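Local coordinates for protein polyketide synthase (Lyngbya majuscula 19L, PDB 3QIT) that probably hydrolyses the thioester of the finished curacin chain and promotes the decarboxylation and sulfate elimination that leave a terminal alkene, at residues 237-242 against 267-271. Numbering follows the deposited sequence.
Sequences VYGDSS and GGHNL
G267 packs its backbone against the type I turn G239–S242 that ends strand 234-239: S241 N donates to G267 O (2.9 Å, 163° at the hydrogen), and the CA atoms of S242 and G268 come within 3.9 Å. D240 grips the N-H of the same glycine. Although its CB leaves pointing away, CG sits between backbone N and carbonyl carbon (chi1 64°), which swings OD1 back to accept G267 N at 3.0 Å from above the carboxylate plane. S241 OG adds at most a weak bond to G267 O. At G239 a side chain would collide with the carbonyl oxygens of G267 and G268; its CA instead meets G268 O in a CH···O contact of 3.6 Å. In this alpha/beta hydrolase fold the two loops follow neighbouring parallel strands, and H269 is probably the histidine of a Ser-His-Glu triad with S103 and E127. S242 CB lies 3.7 Å from H269 N, while S242 OG and H269 ND1 both hydrogen-bond E127 OE1. Next to the strand end, L271 sets CD1 against the Y238–G239 peptide (3.5 Å to G239 N); the same CD1 lies 3.9 Å from V237 CG1, the two side chains crossing at a slant. Cut back to an alanine, L271 would lose both methyls, which is likely to open a gap over the Y238–G239 peptide and beside V237. L271 also packs on V126 and L265 of the flanking strands.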
ATOM      1  N   VAL B 237     -28.724   1.681   3.315  1.00 16.08           N
ATOM      2  CA  VAL B 237     -29.610   0.570   2.996  1.00 16.35           C
ATOM      3  C   VAL B 237     -29.193  -0.674   3.763  1.00 19.70           C
ATOM      4  O   VAL B 237     -28.035  -1.087   3.699  1.00 17.71           O
ATOM      5  CB  VAL B 237     -29.623   0.279   1.486  1.00 18.32           C
ATOM      6  CG1 VAL B 237     -30.671  -0.787   1.130  1.00 18.73           C
ATOM      7  CG2 VAL B 237     -29.811   1.571   0.693  1.00 18.39           C
ATOM      8  N   TYR B 238     -30.134  -1.276   4.484  1.00 19.93           N
ATOM      9  CA  TYR B 238     -29.827  -2.491   5.257  1.00 20.88           C
ATOM     10  C   TYR B 238     -30.773  -3.619   4.954  1.00 19.90           C
ATOM     11  O   TYR B 238     -31.929  -3.397   4.578  1.00 23.66           O
ATOM     12  CB  TYR B 238     -29.918  -2.222   6.751  1.00 18.98           C
ATOM     13  CG  TYR B 238     -29.132  -1.045   7.240  1.00 19.84           C
ATOM     14  CD1 TYR B 238     -27.750  -1.151   7.485  1.00 22.05           C
ATOM     15  CD2 TYR B 238     -29.761   0.164   7.508  1.00 20.17           C
ATOM     16  CE1 TYR B 238     -27.016  -0.053   7.974  1.00 20.74           C
ATOM     17  CE2 TYR B 238     -29.038   1.267   7.975  1.00 22.92           C
ATOM     18  CZ  TYR B 238     -27.669   1.148   8.215  1.00 20.05           C
ATOM     19  OH  TYR B 238     -26.976   2.239   8.689  1.00 22.99           O
ATOM     20  N   GLY B 239     -30.278  -4.842   5.118  1.00 21.16           N
ATOM     21  CA  GLY B 239     -31.122  -6.026   5.031  1.00 21.55           C
ATOM     22  C   GLY B 239     -31.806  -6.267   6.375  1.00 23.36           C
ATOM     23  O   GLY B 239     -31.169  -6.250   7.429  1.00 26.29           O
ATOM     24  N   ASP B 240     -33.107  -6.506   6.348  1.00 25.13           N
ATOM     25  CA  ASP B 240     -33.836  -6.668   7.601  1.00 31.31           C
ATOM     26  C   ASP B 240     -33.481  -7.971   8.317  1.00 35.26           C
ATOM     27  O   ASP B 240     -33.762  -8.112   9.503  1.00 36.48           O
ATOM     28  CB  ASP B 240     -35.355  -6.490   7.415  1.00 32.24           C
ATOM     29  CG  ASP B 240     -35.978  -7.539   6.511  1.00 38.98           C
ATOM     30  OD1 ASP B 240     -35.251  -8.370   5.928  1.00 34.01           O
ATOM     31  OD2 ASP B 240     -37.224  -7.517   6.376  1.00 38.59           O
ATOM     32  N   SER B 241     -32.856  -8.909   7.601  1.00 31.96           N
ATOM     33  CA  SER B 241     -32.332 -10.127   8.243  1.00 36.51           C
ATOM     34  C   SER B 241     -30.796 -10.228   8.204  1.00 35.65           C
ATOM     35  O   SER B 241     -30.221 -11.273   8.535  1.00 38.72           O
ATOM     36  CB  SER B 241     -33.011 -11.400   7.704  1.00 38.97           C
ATOM     37  OG  SER B 241     -32.797 -11.578   6.307  1.00 36.59           O
ATOM     38  N   SER B 242     -30.128  -9.142   7.827  1.00 29.27           N
ATOM     39  CA  SER B 242     -28.659  -9.117   7.867  1.00 31.42           C
ATOM     40  C   SER B 242     -28.153  -9.083   9.302  1.00 33.55           C
ATOM     41  O   SER B 242     -28.754  -8.450  10.173  1.00 34.53           O
ATOM     42  CB  SER B 242     -28.080  -7.921   7.126  1.00 31.64           C
ATOM     43  OG  SER B 242     -26.655  -7.916   7.278  1.00 29.60           O
ATOM     44  N   GLY B 267     -34.288  -8.860   3.103  1.00 28.31           N
ATOM     45  CA  GLY B 267     -33.189  -9.744   2.757  1.00 29.42           C
ATOM     46  C   GLY B 267     -32.060  -9.672   3.761  1.00 27.96           C
ATOM     47  O   GLY B 267     -32.136  -8.941   4.754  1.00 30.74           O
ATOM     48  N   GLY B 268     -31.008 -10.439   3.498  1.00 26.83           N
ATOM     49  CA  GLY B 268     -29.833 -10.477   4.373  1.00 28.54           C
ATOM     50  C   GLY B 268     -28.733  -9.533   3.904  1.00 23.89           C
ATOM     51  O   GLY B 268     -29.014  -8.443   3.426  1.00 22.32           O
ATOM     52  N   HIS B 269     -27.477  -9.942   4.089  1.00 22.49           N
ATOM     53  CA  HIS B 269     -26.348  -9.097   3.749  1.00 20.90           C
ATOM     54  C   HIS B 269     -26.261  -8.841   2.251  1.00 21.94           C
ATOM     55  O   HIS B 269     -25.875  -7.742   1.808  1.00 21.45           O
ATOM     56  CB  HIS B 269     -25.051  -9.754   4.240  1.00 24.18           C
ATOM     57  CG  HIS B 269     -23.821  -8.975   3.898  1.00 26.02           C
ATOM     58  ND1 HIS B 269     -23.598  -7.695   4.366  1.00 23.54           N
ATOM     59  CD2 HIS B 269     -22.740  -9.301   3.152  1.00 27.58           C
ATOM     60  CE1 HIS B 269     -22.438  -7.260   3.902  1.00 28.29           C
ATOM     61  NE2 HIS B 269     -21.893  -8.218   3.174  1.00 26.47           N
ATOM     62  N   ASN B 270     -26.640  -9.849   1.474  1.00 20.22           N
ATOM     63  CA  ASN B 270     -26.399  -9.807   0.037  1.00 21.76           C
ATOM     64  C   ASN B 270     -27.581  -9.259  -0.746  1.00 18.40           C
ATOM     65  O   ASN B 270     -28.174  -9.936  -1.590  1.00 17.93           O
ATOM     66  CB  ASN B 270     -25.967 -11.192  -0.424  1.00 22.16           C
ATOM     67  CG  ASN B 270     -24.598 -11.540   0.096  1.00 23.91           C
ATOM     68  OD1 ASN B 270     -23.633 -10.793  -0.126  1.00 22.39           O
ATOM     69  ND2 ASN B 270     -24.503 -12.647   0.812  1.00 23.21           N
ATOM     70  N   LEU B 271     -27.903  -8.005  -0.459  1.00 19.87           N
ATOM     71  CA  LEU B 271     -29.101  -7.360  -1.009  1.00 20.77           C
ATOM     72  C   LEU B 271     -29.063  -7.173  -2.522  1.00 22.14           C
ATOM     73  O   LEU B 271     -30.105  -7.126  -3.179  1.00 21.95           O
ATOM     74  CB  LEU B 271     -29.339  -6.015  -0.321  1.00 22.03           C
ATOM     75  CG  LEU B 271     -29.820  -6.024   1.134  1.00 21.53           C
ATOM     76  CD1 LEU B 271     -29.948  -4.587   1.647  1.00 20.45           C
ATOM     77  CD2 LEU B 271     -31.144  -6.769   1.308  1.00 24.45           C
TER